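Local coordinates for periplasmic solute binding protein (Pectobacterium atrosepticum, PDB 4RY1) that probably binds a sugar or related solute in the periplasm and delivers it to an ABC-type importer, at residues P112-S117 with K285-F290; S8-N13 with R63-W68; D93-A98 with A327-Q332; N323-N328 with L346-Y351; L89-F94 with G106-L111. One frame throughout, in Å; residues are numbered along the deposited sequence.

Contact 1: residues P112-S117 with K285-F290; sequences PISMTS and KPSSLF
With CG1 set beside its backbone N and turned away from the carbonyl carbon (chi1 -61°), Ile113 lays CD1 over the middle of one face of the Phe290 ring, a CH-pi contact with the methyl 3.8 Å from the ring centroid. CG1 of Ile113 follows the same face outward and meets Phe290 CD2. The chi1 angles of Ser114 (61°) and Ser287 (72°) place each hydroxyl between backbone N and carbonyl carbon, and Ser114 OG and Ser287 OG are hydrogen-bonded at 2.6 Å; Ser114 OG is also bonded to Asn323 O. The backbones run antiparallel. Lys285 and Thr116 form a hydrogen-bonded pair, with Thr116 N to Lys285 O at 2.9 Å and Lys285 N to Thr116 O returning the bond. Further on, Ser287 N donates to Ser114 O (2.8 Å), and Ile113 N donates almost straight to Ser288 O (3.0 Å). Both chains turn a corner here, at Ile113 and Ser287. Flanking the bonds, Leu289 CD2 lies alongside the Pro112 ring, 3.7 Å from CG, while the bent Met115 chain brings SD to 4.0 Å from Pro286 CG. The ammonium of Lys285 reaches Glu369 and Asn67, and Thr116 OG1 is bonded to Asp250. Strand 61-64 flanks strand 284-292 beside Leu289, strand 245-249 brings Trp249 against Thr116 and Lys285, and helix 299-310 packs on Ile113 and Phe290.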
# COMPACT_ATOMS: atom_id res chain seq x y z
N PRO A 112 0.21 -5.54 -12.97
CA PRO A 112 -0.42 -4.66 -12.01
C PRO A 112 -1.90 -4.47 -12.22
O PRO A 112 -2.33 -4.19 -13.33
CB PRO A 112 0.34 -3.35 -12.20
CG PRO A 112 1.69 -3.81 -12.62
CD PRO A 112 1.41 -4.94 -13.56
N ILE A 113 -2.65 -4.63 -11.15
CA ILE A 113 -4.11 -4.46 -11.21
C ILE A 113 -4.48 -2.98 -11.22
O ILE A 113 -5.39 -2.55 -11.93
CB ILE A 113 -4.79 -5.19 -10.05
CG1 ILE A 113 -4.48 -6.69 -10.15
CG2 ILE A 113 -6.29 -4.96 -10.05
CD1 ILE A 113 -4.73 -7.45 -8.86
N SER A 114 -3.76 -2.24 -10.39
CA SER A 114 -3.84 -0.79 -10.28
C SER A 114 -2.52 -0.31 -9.71
O SER A 114 -1.82 -1.05 -9.00
CB SER A 114 -4.99 -0.34 -9.40
OG SER A 114 -4.84 -0.81 -8.11
N MET A 115 -2.19 0.94 -9.99
CA MET A 115 -1.13 1.65 -9.31
C MET A 115 -1.76 2.36 -8.14
O MET A 115 -2.95 2.71 -8.18
CB MET A 115 -0.38 2.60 -10.27
CG MET A 115 0.39 1.87 -11.38
SD MET A 115 1.69 0.63 -10.89
CE MET A 115 2.85 1.80 -10.18
N THR A 116 -0.97 2.61 -7.11
CA THR A 116 -1.44 3.32 -5.92
C THR A 116 -0.30 4.14 -5.32
O THR A 116 0.88 3.86 -5.56
CB THR A 116 -2.03 2.33 -4.89
OG1 THR A 116 -2.72 3.05 -3.86
CG2 THR A 116 -0.98 1.46 -4.23
N SER A 117 -0.68 5.20 -4.62
CA SER A 117 0.26 6.12 -3.99
C SER A 117 -0.15 6.35 -2.56
O SER A 117 -1.35 6.28 -2.23
CB SER A 117 0.28 7.46 -4.72
OG SER A 117 0.61 7.30 -6.08
N LYS A 285 3.43 2.49 -5.95
CA LYS A 285 3.74 1.10 -6.31
C LYS A 285 2.48 0.44 -6.83
O LYS A 285 1.39 0.99 -6.69
CB LYS A 285 4.23 0.31 -5.11
CG LYS A 285 3.17 0.04 -4.05
CD LYS A 285 3.63 -0.95 -3.00
CE LYS A 285 2.49 -1.41 -2.12
NZ LYS A 285 2.90 -2.53 -1.20
N PRO A 286 2.60 -0.75 -7.43
CA PRO A 286 1.37 -1.49 -7.72
C PRO A 286 0.60 -1.81 -6.47
O PRO A 286 1.20 -2.25 -5.49
CB PRO A 286 1.87 -2.77 -8.38
CG PRO A 286 3.23 -2.44 -8.90
CD PRO A 286 3.78 -1.50 -7.87
N SER A 287 -0.71 -1.65 -6.49
CA SER A 287 -1.50 -2.01 -5.31
C SER A 287 -1.49 -3.52 -5.07
O SER A 287 -1.62 -3.97 -3.94
CB SER A 287 -2.95 -1.56 -5.44
OG SER A 287 -3.66 -2.34 -6.39
N SER A 288 -1.37 -4.26 -6.17
CA SER A 288 -1.32 -5.72 -6.23
C SER A 288 -1.12 -6.09 -7.68
O SER A 288 -1.32 -5.26 -8.58
CB SER A 288 -2.59 -6.37 -5.67
OG SER A 288 -2.50 -6.56 -4.25
N LEU A 289 -0.76 -7.35 -7.90
CA LEU A 289 -0.52 -7.91 -9.22
C LEU A 289 -1.33 -9.18 -9.33
O LEU A 289 -1.59 -9.81 -8.31
CB LEU A 289 0.96 -8.32 -9.43
CG LEU A 289 2.07 -7.39 -8.95
CD1 LEU A 289 3.44 -8.05 -9.06
CD2 LEU A 289 2.07 -6.18 -9.81
N PHE A 290 -1.67 -9.58 -10.55
CA PHE A 290 -2.05 -10.96 -10.82
C PHE A 290 -0.87 -11.67 -11.47
O PHE A 290 -0.31 -11.17 -12.46
CB PHE A 290 -3.26 -11.08 -11.73
CG PHE A 290 -4.59 -10.87 -11.05
CD1 PHE A 290 -4.95 -11.59 -9.91
CD2 PHE A 290 -5.52 -9.98 -11.59
CE1 PHE A 290 -6.19 -11.39 -9.30
CE2 PHE A 290 -6.74 -9.80 -10.99
CZ PHE A 290 -7.08 -10.48 -9.84

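Contact 2: residues S8-N13 with R63-W68; sequences SWWGGN and RIDWNW. With ACT (acetate ion), chain F.
Arg63 lies over one face of the Trp10 indole, its CD 3.5 Å from the centroid of the six-membered ring and nearly on the ring normal, a CH-pi contact. NE sits over the same face but nearer the rim, 3.3 Å from Trp10 CZ2. Arg63 CZ is farther off, 4.8 Å from the same centroid, an off-centre cation-pi contact with the two planes 71° apart. Arg63 CG, beside the carbonyl carbon and pointing away from the amide nitrogen (chi1 -169°), starts an extended run to NE. Trp68 approaches the benzo end of Trp10 obliquely, CH2 to Trp10 CZ3 3.7 Å, with the ring planes at 45°. In the backbone, Arg63 N donates to Ser8 O at 2.9 Å, joining the parallel strands 3-10 and 61-64. Farther out, Tyr45 meets Trp10 edge-to-face and its hydroxyl bonds to Ser8 OG and Arg63 O, while Ser288 OG makes a weak bond with Arg63 NE. Trp10 NE1 gives a weak hydrogen bond to an acetate oxygen (3.2 Å), and Arg15 also holds this ion, probably from the crystallisation liquor. Trp10 and Trp68, with Asp65 OD1 bonded to a glycerol that may mark a pocket, are consistent with a sugar-binding cleft.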
# COMPACT_ATOMS: atom_id res chain seq x y z
N SER A 8 -6.80 -17.25 -6.63
CA SER A 8 -6.83 -16.75 -5.27
C SER A 8 -6.68 -15.25 -5.15
O SER A 8 -5.99 -14.59 -5.94
CB SER A 8 -5.77 -17.42 -4.39
OG SER A 8 -4.42 -17.08 -4.76
N TRP A 9 -7.30 -14.72 -4.12
CA TRP A 9 -7.14 -13.32 -3.74
C TRP A 9 -7.53 -13.11 -2.28
O TRP A 9 -8.07 -14.00 -1.65
CB TRP A 9 -7.96 -12.38 -4.67
CG TRP A 9 -9.46 -12.42 -4.42
CD1 TRP A 9 -10.17 -11.62 -3.59
CD2 TRP A 9 -10.38 -13.34 -4.98
NE1 TRP A 9 -11.48 -11.95 -3.63
CE2 TRP A 9 -11.66 -13.02 -4.46
CE3 TRP A 9 -10.28 -14.41 -5.88
CZ2 TRP A 9 -12.81 -13.74 -4.77
CZ3 TRP A 9 -11.42 -15.12 -6.20
CH2 TRP A 9 -12.68 -14.76 -5.66
N TRP A 10 -7.24 -11.92 -1.76
CA TRP A 10 -7.70 -11.51 -0.43
C TRP A 10 -8.50 -10.23 -0.54
O TRP A 10 -8.43 -9.50 -1.54
CB TRP A 10 -6.53 -11.26 0.53
CG TRP A 10 -5.72 -10.04 0.18
CD1 TRP A 10 -5.94 -8.76 0.57
CD2 TRP A 10 -4.58 -10.00 -0.65
NE1 TRP A 10 -5.03 -7.92 0.01
CE2 TRP A 10 -4.14 -8.67 -0.71
CE3 TRP A 10 -3.84 -10.98 -1.32
CZ2 TRP A 10 -3.04 -8.28 -1.46
CZ3 TRP A 10 -2.76 -10.59 -2.05
CH2 TRP A 10 -2.35 -9.27 -2.11
N GLY A 11 -9.19 -9.92 0.54
CA GLY A 11 -9.93 -8.67 0.66
C GLY A 11 -11.18 -8.83 1.48
O GLY A 11 -11.37 -9.84 2.15
N GLY A 12 -12.01 -7.80 1.45
CA GLY A 12 -13.27 -7.79 2.16
C GLY A 12 -14.40 -8.28 1.28
O GLY A 12 -14.21 -8.55 0.08
N ASN A 13 -15.60 -8.32 1.85
CA ASN A 13 -16.74 -8.94 1.19
C ASN A 13 -17.18 -8.17 -0.07
O ASN A 13 -17.73 -8.77 -0.98
CB ASN A 13 -17.88 -9.11 2.17
CG ASN A 13 -17.58 -10.16 3.20
OD1 ASN A 13 -16.88 -11.12 2.91
ND2 ASN A 13 -18.16 -10.01 4.37
N ARG A 63 -3.48 -13.38 -6.77
CA ARG A 63 -3.21 -11.99 -6.37
C ARG A 63 -1.94 -12.02 -5.49
O ARG A 63 -1.84 -12.84 -4.59
CB ARG A 63 -4.35 -11.37 -5.60
CG ARG A 63 -4.24 -9.87 -5.39
CD ARG A 63 -5.24 -9.38 -4.35
NE ARG A 63 -5.11 -7.95 -4.06
CZ ARG A 63 -5.92 -7.00 -4.50
NH1 ARG A 63 -6.95 -7.30 -5.28
NH2 ARG A 63 -5.69 -5.74 -4.13
N ILE A 64 -1.01 -11.12 -5.77
CA ILE A 64 0.19 -10.99 -4.99
C ILE A 64 0.50 -9.52 -4.77
O ILE A 64 0.10 -8.66 -5.54
CB ILE A 64 1.41 -11.67 -5.63
CG1 ILE A 64 1.73 -11.07 -7.00
CG2 ILE A 64 1.22 -13.19 -5.71
CD1 ILE A 64 3.08 -11.51 -7.54
N ASP A 65 1.17 -9.22 -3.67
CA ASP A 65 1.73 -7.90 -3.45
C ASP A 65 3.05 -7.76 -4.21
O ASP A 65 3.85 -8.70 -4.30
CB ASP A 65 1.90 -7.62 -1.95
CG ASP A 65 0.95 -6.55 -1.39
OD1 ASP A 65 0.13 -5.94 -2.10
OD2 ASP A 65 1.02 -6.32 -0.18
N TRP A 66 3.29 -6.56 -4.74
CA TRP A 66 4.54 -6.25 -5.46
C TRP A 66 5.78 -6.53 -4.62
O TRP A 66 6.81 -7.01 -5.12
CB TRP A 66 4.50 -4.80 -5.93
CG TRP A 66 5.78 -4.20 -6.38
CD1 TRP A 66 6.35 -4.31 -7.61
CD2 TRP A 66 6.61 -3.33 -5.63
NE1 TRP A 66 7.51 -3.58 -7.65
CE2 TRP A 66 7.67 -2.95 -6.44
CE3 TRP A 66 6.54 -2.81 -4.32
CZ2 TRP A 66 8.66 -2.08 -6.01
CZ3 TRP A 66 7.52 -1.96 -3.90
CH2 TRP A 66 8.56 -1.60 -4.74
N ASN A 67 5.70 -6.24 -3.34
CA ASN A 67 6.84 -6.41 -2.46
C ASN A 67 7.12 -7.86 -2.09
O ASN A 67 8.09 -8.13 -1.37
CB ASN A 67 6.64 -5.54 -1.23
CG ASN A 67 5.26 -5.63 -0.69
OD1 ASN A 67 4.28 -5.17 -1.34
ND2 ASN A 67 5.13 -6.20 0.47
N TRP A 68 6.31 -8.79 -2.62
CA TRP A 68 6.58 -10.22 -2.49
C TRP A 68 7.44 -10.76 -3.62
O TRP A 68 7.88 -11.92 -3.58
CB TRP A 68 5.31 -11.06 -2.40
CG TRP A 68 4.39 -10.68 -1.29
CD1 TRP A 68 4.64 -9.86 -0.22
CD2 TRP A 68 3.04 -11.09 -1.18
NE1 TRP A 68 3.52 -9.74 0.55
CE2 TRP A 68 2.53 -10.50 -0.01
CE3 TRP A 68 2.20 -11.92 -1.94
CZ2 TRP A 68 1.20 -10.69 0.40
CZ3 TRP A 68 0.89 -12.12 -1.52
CH2 TRP A 68 0.41 -11.49 -0.37
C ACT F . -6.56 -4.11 0.60
O ACT F . -6.83 -5.33 0.72
OXT ACT F . -6.28 -3.66 -0.52
CH3 ACT F . -6.58 -3.16 1.78

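Contact 3: residues D93-A98 with A327-Q332; sequences DFPPNA and ANPKAQ
Two helix starts meet here: Pro95 is the N-cap of helix 96-100 and Asn328 that of helix 329-337, and the residues leading into them pack together. The Phe94 ring turns its edge to the methyl of Ala327, CD2 to CB 3.9 Å, and CE2 is as far from Asn328 CB. Proline methylenes lie against backbone carbonyls in both directions, Pro329 CD 3.2 Å from Asp93 O and Pro95 CD 3.3 Å from Ala327 O. With CG anti to the backbone N (chi1 -175°), Asn328 brings OD1 round to accept from Lys330 N at 2.9 Å, the donor standing above the amide carbonyl plane. Its ND2 is bonded to Ser311. The extended Lys330 chain meets Asp93 at about a right angle, and Asp93 OD1 and Lys330 NZ form a long salt bridge of 3.5 Å. No hydrogen bond links the segments; the join rests on van der Waals contact, including proline methylenes against carbonyl oxygens, and one long ion pair, which solvent would be expected to screen.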
# COMPACT_ATOMS: atom_id res chain seq x y z
N ASP A 93 -1.55 -2.11 -23.79
CA ASP A 93 -2.52 -1.17 -23.18
C ASP A 93 -2.06 -0.56 -21.86
O ASP A 93 -2.58 0.49 -21.45
CB ASP A 93 -3.86 -1.84 -22.89
CG ASP A 93 -4.64 -2.18 -24.14
OD1 ASP A 93 -4.36 -1.63 -25.23
OD2 ASP A 93 -5.56 -3.02 -24.02
N PHE A 94 -1.12 -1.23 -21.19
CA PHE A 94 -0.71 -0.86 -19.84
C PHE A 94 0.45 0.11 -19.85
O PHE A 94 1.30 0.05 -20.74
CB PHE A 94 -0.39 -2.10 -19.00
CG PHE A 94 -1.59 -2.95 -18.72
CD1 PHE A 94 -2.00 -3.88 -19.65
CD2 PHE A 94 -2.33 -2.80 -17.56
CE1 PHE A 94 -3.11 -4.66 -19.44
CE2 PHE A 94 -3.46 -3.59 -17.34
CZ PHE A 94 -3.84 -4.52 -18.27
N PRO A 95 0.50 1.00 -18.88
CA PRO A 95 1.60 1.96 -18.88
C PRO A 95 2.94 1.23 -18.78
O PRO A 95 3.09 0.35 -17.94
CB PRO A 95 1.32 2.80 -17.63
CG PRO A 95 -0.14 2.66 -17.39
CD PRO A 95 -0.45 1.25 -17.78
N PRO A 96 3.89 1.55 -19.66
CA PRO A 96 5.18 0.84 -19.59
C PRO A 96 5.84 0.90 -18.22
O PRO A 96 6.45 -0.09 -17.78
CB PRO A 96 6.03 1.59 -20.60
CG PRO A 96 5.06 2.10 -21.61
CD PRO A 96 3.79 2.40 -20.87
N ASN A 97 5.74 2.04 -17.56
CA ASN A 97 6.31 2.18 -16.22
C ASN A 97 5.68 1.19 -15.23
O ASN A 97 6.37 0.67 -14.36
CB ASN A 97 6.17 3.63 -15.70
CG ASN A 97 7.13 4.59 -16.38
OD1 ASN A 97 8.01 4.19 -17.14
ND2 ASN A 97 6.96 5.89 -16.09
N ALA A 98 4.38 0.93 -15.38
CA ALA A 98 3.69 -0.02 -14.51
C ALA A 98 4.23 -1.44 -14.72
O ALA A 98 4.54 -2.16 -13.76
CB ALA A 98 2.19 0.04 -14.76
N ALA A 327 -5.31 -0.09 -13.68
CA ALA A 327 -4.04 0.17 -14.34
C ALA A 327 -4.21 0.45 -15.84
O ALA A 327 -3.49 1.25 -16.43
CB ALA A 327 -3.10 -1.00 -14.13
N ASN A 328 -5.16 -0.24 -16.47
CA ASN A 328 -5.44 -0.05 -17.90
C ASN A 328 -6.20 1.27 -18.08
O ASN A 328 -7.32 1.38 -17.58
CB ASN A 328 -6.29 -1.20 -18.42
CG ASN A 328 -6.50 -1.13 -19.92
OD1 ASN A 328 -6.36 -0.06 -20.52
ND2 ASN A 328 -6.76 -2.27 -20.55
N PRO A 329 -5.63 2.26 -18.80
CA PRO A 329 -6.35 3.53 -18.93
C PRO A 329 -7.72 3.38 -19.62
O PRO A 329 -8.60 4.18 -19.34
CB PRO A 329 -5.41 4.42 -19.76
CG PRO A 329 -4.45 3.50 -20.40
CD PRO A 329 -4.35 2.28 -19.53
N LYS A 330 -7.89 2.40 -20.49
CA LYS A 330 -9.19 2.19 -21.15
C LYS A 330 -10.24 1.76 -20.14
O LYS A 330 -11.41 2.08 -20.25
CB LYS A 330 -9.09 1.17 -22.27
CG LYS A 330 -8.16 1.61 -23.38
CD LYS A 330 -8.08 0.55 -24.45
CE LYS A 330 -7.41 1.08 -25.69
NZ LYS A 330 -7.20 -0.05 -26.64
N ALA A 331 -9.79 1.00 -19.14
CA ALA A 331 -10.68 0.56 -18.06
C ALA A 331 -11.08 1.75 -17.20
O ALA A 331 -12.28 1.90 -16.87
CB ALA A 331 -10.02 -0.53 -17.23
N GLN A 332 -10.12 2.63 -16.90
CA GLN A 332 -10.49 3.86 -16.19
C GLN A 332 -11.49 4.67 -16.99
O GLN A 332 -12.43 5.19 -16.40
CB GLN A 332 -9.30 4.77 -15.88
CG GLN A 332 -8.45 4.26 -14.75
CD GLN A 332 -7.36 5.24 -14.35
OE1 GLN A 332 -7.57 6.46 -14.30
NE2 GLN A 332 -6.22 4.71 -14.00

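Contact 4: residues N323-N328 with L346-Y351; sequences NGMPAN and LLANAY
A water bridges the two segments, donating to Met325 O at 2.7 Å and hydrogen-bonded to Tyr351 OH at 2.8 Å. It holds the outer end of the tyrosine, while the ring itself is covered on one face by Met325. CB of Met325 stands over the ring centre, 3.7 Å from the centroid and 13° off the normal, and CG lies over the inner end, 3.6 Å from Tyr351 CG. Bends at chi2 (-79°) and chi3 (-85°) then fold the thioether round toward Ala348. SD therefore passes obliquely, 5.2 Å from the Tyr351 ring centroid, a Met-aromatic contact, and reaches Ala348 CA at 4.0 Å, with CE touching both Tyr351 CD1 and Ala348. The loop 323-328, which links helix 313-319 to helix 329-337, thus presses one side chain onto helix 346-356, where Leu347 and Tyr351 lie one turn apart with Ala348 beside them. Leu347 adds to this surface: its CG meets Met325 CG at 4.0 Å, and CD2 rests 3.9 Å from Gly324 CA. Beyond the methionine, Gln332 of helix 329-337 and Ile341 lie against it, and Gln332 also touches Tyr351.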
# COMPACT_ATOMS: atom_id res chain seq x y z
N ASN A 323 -10.49 -2.88 -6.58
CA ASN A 323 -9.05 -3.09 -6.53
C ASN A 323 -8.28 -1.80 -6.79
O ASN A 323 -7.11 -1.83 -7.16
CB ASN A 323 -8.61 -4.12 -7.57
CG ASN A 323 -9.29 -5.45 -7.45
OD1 ASN A 323 -9.73 -6.07 -8.47
ND2 ASN A 323 -9.33 -5.95 -6.26
N GLY A 324 -8.94 -0.66 -6.64
CA GLY A 324 -8.32 0.63 -6.91
C GLY A 324 -8.59 1.11 -8.32
O GLY A 324 -9.41 0.56 -9.05
N MET A 325 -7.92 2.19 -8.69
CA MET A 325 -8.09 2.77 -10.02
C MET A 325 -7.40 1.90 -11.08
O MET A 325 -6.20 1.70 -11.01
CB MET A 325 -7.52 4.19 -10.05
CG MET A 325 -8.32 5.17 -9.21
SD MET A 325 -9.90 5.85 -9.91
CE MET A 325 -9.18 7.24 -10.89
N PRO A 326 -8.15 1.36 -12.05
CA PRO A 326 -7.55 0.36 -12.97
C PRO A 326 -6.28 0.82 -13.63
O PRO A 326 -6.19 1.96 -14.10
CB PRO A 326 -8.63 0.18 -14.01
CG PRO A 326 -9.89 0.35 -13.22
CD PRO A 326 -9.61 1.43 -12.23
N ALA A 327 -5.31 -0.09 -13.68
CA ALA A 327 -4.04 0.17 -14.34
C ALA A 327 -4.21 0.45 -15.84
O ALA A 327 -3.49 1.25 -16.43
CB ALA A 327 -3.10 -1.00 -14.13
N ASN A 328 -5.16 -0.24 -16.47
CA ASN A 328 -5.44 -0.05 -17.90
C ASN A 328 -6.20 1.27 -18.08
O ASN A 328 -7.32 1.38 -17.58
CB ASN A 328 -6.29 -1.20 -18.42
CG ASN A 328 -6.50 -1.13 -19.92
OD1 ASN A 328 -6.36 -0.06 -20.52
ND2 ASN A 328 -6.76 -2.27 -20.55
N LEU A 346 -13.74 9.55 -3.29
CA LEU A 346 -12.51 9.87 -2.55
C LEU A 346 -11.26 9.18 -3.15
O LEU A 346 -10.18 9.76 -3.19
CB LEU A 346 -12.67 9.52 -1.07
CG LEU A 346 -11.50 9.84 -0.14
CD1 LEU A 346 -11.08 11.30 -0.19
CD2 LEU A 346 -11.90 9.45 1.27
N LEU A 347 -11.42 7.92 -3.55
CA LEU A 347 -10.32 7.21 -4.22
C LEU A 347 -9.90 7.94 -5.51
O LEU A 347 -8.73 8.19 -5.73
CB LEU A 347 -10.70 5.76 -4.48
CG LEU A 347 -9.87 5.00 -5.55
CD1 LEU A 347 -8.39 4.92 -5.19
CD2 LEU A 347 -10.46 3.62 -5.75
N ALA A 348 -10.88 8.31 -6.34
CA ALA A 348 -10.58 9.00 -7.58
C ALA A 348 -9.87 10.31 -7.28
O ALA A 348 -8.92 10.69 -7.95
CB ALA A 348 -11.86 9.27 -8.35
N ASN A 349 -10.35 11.00 -6.27
CA ASN A 349 -9.76 12.30 -5.92
C ASN A 349 -8.31 12.15 -5.42
O ASN A 349 -7.40 12.89 -5.82
CB ASN A 349 -10.64 13.00 -4.87
CG ASN A 349 -11.95 13.52 -5.46
OD1 ASN A 349 -12.02 13.85 -6.64
ND2 ASN A 349 -12.98 13.60 -4.64
N ALA A 350 -8.08 11.17 -4.55
CA ALA A 350 -6.73 10.89 -4.05
C ALA A 350 -5.77 10.45 -5.16
O ALA A 350 -4.62 10.89 -5.24
CB ALA A 350 -6.79 9.83 -2.97
N TYR A 351 -6.27 9.59 -6.04
CA TYR A 351 -5.46 9.09 -7.16
C TYR A 351 -5.10 10.22 -8.14
O TYR A 351 -3.94 10.37 -8.53
CB TYR A 351 -6.21 7.97 -7.87
CG TYR A 351 -5.47 7.31 -9.00
CD1 TYR A 351 -5.51 7.82 -10.28
CD2 TYR A 351 -4.71 6.16 -8.75
CE1 TYR A 351 -4.84 7.19 -11.32
CE2 TYR A 351 -4.04 5.52 -9.76
CZ TYR A 351 -4.10 6.02 -11.03
OH TYR A 351 -3.39 5.32 -11.98
O HOH W 1 -3.72 2.55 -11.82

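Contact 5: residues L89-F94 with G106-L111; sequences LGLGDF and GKLQGL
Leu111 and Phe94 meet at about a right angle, the leucine methyl CD1 standing directly over the centre of one ring face, 3.9 Å from the centroid and only 1° off the normal. CG of Leu111 is anti to its own nitrogen (chi1 -177°), which carries the isobutyl group out from the strand toward the ring. The other methyl, CD2, lies by the outer end of the same ring, 4.0 Å from Phe94 CZ. Leu89 slides past Leu111 in the opposite direction, so that the pair touches through the CD2 methyls at 4.1 Å, whereas Leu91 crosses it obliquely and brings CD2 to 3.9 Å from Leu111 CD1. Leu91 also reaches Leu108 tip to tip, CD1 to CD2 3.8 Å. Gly90, with positive phi, is the C' residue of a Schellman motif that ends helix 86-89; the 3-10 turn 91-93 follows, tied by Asp93 N to Gly90 O and Phe94 N to Leu91 O. The turn places Leu89, Leu91 and Phe94 so that all three meet Leu111. Helix 299-310 packs on Leu89 and Leu111 through Met306, helix 96-100 sends Leu99 against Leu91, Phe94 and Leu111, and the backbone of Leu111 is bonded to Phe290 of strand 284-292.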
# COMPACT_ATOMS: atom_id res chain seq x y z
N LEU A 89 -3.06 -10.88 -23.04
CA LEU A 89 -3.14 -9.87 -21.98
C LEU A 89 -3.27 -8.43 -22.49
O LEU A 89 -3.67 -7.54 -21.76
CB LEU A 89 -1.92 -9.97 -21.05
CG LEU A 89 -1.82 -11.28 -20.25
CD1 LEU A 89 -0.45 -11.41 -19.62
CD2 LEU A 89 -2.95 -11.34 -19.22
N GLY A 90 -2.93 -8.19 -23.74
CA GLY A 90 -2.93 -6.82 -24.24
C GLY A 90 -1.96 -5.94 -23.49
O GLY A 90 -2.31 -4.85 -23.06
N LEU A 91 -0.73 -6.42 -23.32
CA LEU A 91 0.26 -5.71 -22.49
C LEU A 91 0.52 -4.28 -22.98
O LEU A 91 0.83 -3.40 -22.18
CB LEU A 91 1.56 -6.50 -22.38
CG LEU A 91 1.46 -7.81 -21.58
CD1 LEU A 91 2.82 -8.47 -21.47
CD2 LEU A 91 0.88 -7.60 -20.18
N GLY A 92 0.37 -4.05 -24.29
CA GLY A 92 0.53 -2.72 -24.90
C GLY A 92 -0.45 -1.67 -24.40
O GLY A 92 -0.21 -0.48 -24.56
N ASP A 93 -1.55 -2.11 -23.79
CA ASP A 93 -2.52 -1.17 -23.18
C ASP A 93 -2.06 -0.56 -21.86
O ASP A 93 -2.58 0.49 -21.45
CB ASP A 93 -3.86 -1.84 -22.89
CG ASP A 93 -4.64 -2.18 -24.14
OD1 ASP A 93 -4.36 -1.63 -25.23
OD2 ASP A 93 -5.56 -3.02 -24.02
N PHE A 94 -1.12 -1.23 -21.19
CA PHE A 94 -0.71 -0.86 -19.84
C PHE A 94 0.45 0.11 -19.85
O PHE A 94 1.30 0.05 -20.74
CB PHE A 94 -0.39 -2.10 -19.00
CG PHE A 94 -1.59 -2.95 -18.72
CD1 PHE A 94 -2.00 -3.88 -19.65
CD2 PHE A 94 -2.33 -2.80 -17.56
CE1 PHE A 94 -3.11 -4.66 -19.44
CE2 PHE A 94 -3.46 -3.59 -17.34
CZ PHE A 94 -3.84 -4.52 -18.27
N GLY A 106 14.07 -9.39 -17.02
CA GLY A 106 13.44 -9.47 -18.34
C GLY A 106 12.14 -10.24 -18.42
O GLY A 106 11.46 -10.15 -19.43
N LYS A 107 11.79 -10.99 -17.36
CA LYS A 107 10.58 -11.80 -17.33
C LYS A 107 9.52 -11.10 -16.49
O LYS A 107 9.77 -10.71 -15.36
CB LYS A 107 10.89 -13.15 -16.74
CG LYS A 107 11.91 -13.92 -17.56
CD LYS A 107 12.01 -15.36 -17.15
CE LYS A 107 13.00 -16.13 -18.02
NZ LYS A 107 14.40 -15.85 -17.61
N LEU A 108 8.34 -10.92 -17.07
CA LEU A 108 7.26 -10.19 -16.39
C LEU A 108 6.56 -11.10 -15.37
O LEU A 108 5.93 -12.08 -15.75
CB LEU A 108 6.28 -9.63 -17.40
CG LEU A 108 5.12 -8.80 -16.83
CD1 LEU A 108 5.62 -7.60 -16.05
CD2 LEU A 108 4.19 -8.35 -17.94
N GLN A 109 6.70 -10.78 -14.09
CA GLN A 109 6.27 -11.68 -13.02
C GLN A 109 4.79 -11.57 -12.66
O GLN A 109 4.24 -12.48 -12.05
CB GLN A 109 7.11 -11.43 -11.76
CG GLN A 109 8.61 -11.63 -11.96
CD GLN A 109 8.91 -13.03 -12.45
OE1 GLN A 109 9.44 -13.23 -13.56
NE2 GLN A 109 8.55 -14.00 -11.65
N GLY A 110 4.19 -10.43 -12.98
CA GLY A 110 2.81 -10.16 -12.60
C GLY A 110 2.31 -8.95 -13.34
O GLY A 110 3.09 -8.15 -13.83
N LEU A 111 0.99 -8.83 -13.43
CA LEU A 111 0.36 -7.73 -14.14
C LEU A 111 -0.27 -6.79 -13.08
O LEU A 111 -1.17 -7.19 -12.34
CB LEU A 111 -0.72 -8.24 -15.07
CG LEU A 111 -1.44 -7.24 -15.96
CD1 LEU A 111 -0.46 -6.35 -16.74
CD2 LEU A 111 -2.36 -8.02 -16.91

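Overall arrangement
Contact 1 lies nearest the middle of the chain (centres about 9 Å apart) and touches all four others. Strand 107-123 carries one side of contacts 1 and 5, whose centres are 13 Å apart, and strand 284-292 pairs with strand 61-64 of contact 2, so these three share one mixed sheet. Contacts 3 and 5 overlap at Asp93 and Phe94, contacts 3 and 4 at Ala327 and Asn328. Along the chain contact 2 closes first; contact 5 follows, and contact 1 is nested in the loop closed by contact 3; contact 4 comes last, starting where contact 3 ends. Distant chain pieces are thereby gathered round one sheet, as in other periplasmic binding proteins whose chain crosses between lobes.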